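Local atomic coordinates of SGNH hydrolase-type esterase domain-containing protein (Slackia heliotrinireducens DSM 20476, PDB entry 4S1P), a protein that is probably an esterase or acylhydrolase of the SGNH (GDSL-like) hydrolase family, although its natural substrate is not known. Residues A[34-37]-A[42-45]. Numbering follows the deposited sequence.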
# COMPACT_ATOMS: atom_id res chain seq x y z
N HIS A 34 -8.48 2.33 -6.86
CA HIS A 34 -7.99 3.42 -7.68
C HIS A 34 -6.50 3.18 -7.84
O HIS A 34 -5.71 3.49 -6.93
CB HIS A 34 -8.24 4.76 -6.99
CG HIS A 34 -9.69 5.11 -6.86
ND1 HIS A 34 -10.12 6.19 -6.11
CD2 HIS A 34 -10.80 4.50 -7.32
CE1 HIS A 34 -11.45 6.24 -6.15
NE2 HIS A 34 -11.89 5.21 -6.86
N ALA A 35 -6.13 2.57 -8.97
CA ALA A 35 -4.75 2.17 -9.18
C ALA A 35 -4.39 2.35 -10.64
O ALA A 35 -5.26 2.40 -11.52
CB ALA A 35 -4.56 0.73 -8.79
N ARG A 36 -3.10 2.49 -10.87
CA ARG A 36 -2.55 2.45 -12.22
C ARG A 36 -1.12 1.99 -12.08
O ARG A 36 -0.45 2.31 -11.11
CB ARG A 36 -2.54 3.81 -12.88
CG ARG A 36 -2.23 3.72 -14.37
CD ARG A 36 -1.96 5.09 -14.98
NE ARG A 36 -0.73 5.70 -14.47
CZ ARG A 36 -0.68 6.60 -13.49
NH1 ARG A 36 -1.80 7.01 -12.95
NH2 ARG A 36 0.49 7.10 -13.09
N GLY A 37 -0.63 1.28 -13.08
CA GLY A 37 0.79 0.92 -13.06
C GLY A 37 1.65 2.17 -12.97
O GLY A 37 1.44 3.14 -13.69
N ALA A 42 0.81 10.54 -4.24
CA ALA A 42 0.55 11.96 -4.38
C ALA A 42 -0.50 12.26 -5.46
O ALA A 42 -1.15 13.29 -5.43
CB ALA A 42 1.83 12.70 -4.69
N GLU A 43 -0.64 11.37 -6.46
CA GLU A 43 -1.64 11.59 -7.52
C GLU A 43 -3.03 11.76 -6.93
O GLU A 43 -3.85 12.52 -7.42
CB GLU A 43 -1.70 10.41 -8.49
CG GLU A 43 -0.46 10.23 -9.27
CD GLU A 43 -0.55 9.04 -10.20
OE1 GLU A 43 -1.70 8.61 -10.57
OE2 GLU A 43 0.56 8.56 -10.51
N HIS A 44 -3.30 11.03 -5.86
CA HIS A 44 -4.63 11.06 -5.26
C HIS A 44 -5.00 12.38 -4.58
O HIS A 44 -6.17 12.58 -4.27
CB HIS A 44 -4.79 9.89 -4.28
CG HIS A 44 -4.66 8.57 -4.94
ND1 HIS A 44 -5.74 7.89 -5.44
CD2 HIS A 44 -3.58 7.82 -5.23
CE1 HIS A 44 -5.32 6.78 -6.01
NE2 HIS A 44 -4.01 6.73 -5.93
N LEU A 45 -4.00 13.22 -4.36
CA LEU A 45 -4.19 14.53 -3.76
C LEU A 45 -4.37 15.61 -4.81
O LEU A 45 -4.59 16.77 -4.47
CB LEU A 45 -3.02 14.86 -2.85
CG LEU A 45 -3.00 13.99 -1.58
CD1 LEU A 45 -1.70 14.23 -0.86
CD2 LEU A 45 -4.19 14.27 -0.66
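Arg-36 leaves the chain with CG anti to the backbone N (chi1 -168°). A bend at chi3 (67°) then brings its guanidinium round to Glu-43, whose own side chain runs extended beyond CG. The two form an end-on, bidentate salt bridge that joins the loop just past strand 29-35, the outermost strand on one side of the parallel sheet of this SGNH-hydrolase fold, to the 3-10 turn that follows. NH1 of Arg-36 donates to Glu-43 OE1 at 2.9 Å, and its NH2 to Glu-43 OE2 at 3.0 Å. Both oxygens are met on their syn side, and the planes of the two groups lie only 11° apart, a pairing that suits a forked carboxylate facing a planar cation. Asn-51 also donates to Glu-43 OE1, fixing the acid from the start of helix 50-61. With an alanine in place of Glu-43, the guanidinium of Arg-36 would probably lose its counter-charge and both of its bonds to the acid, and be freer to swing.

Deeper in, two buried histidines meet without bonding each other. Their ring nitrogens ND1 both pair with Thr-55 OG1 on helix 50-61, so one hydroxyl links strand and turn to that helix. Histidine suits both places, since it fills space beside Leu-9 of the neighbouring strand while giving the threonine a polar partner. His-44 turns its ring edge toward the strand: CE1 sits 3.7 Å from His-34 CB and 3.4 Å from the carbonyl oxygen of His-34, which lies near the ring plane.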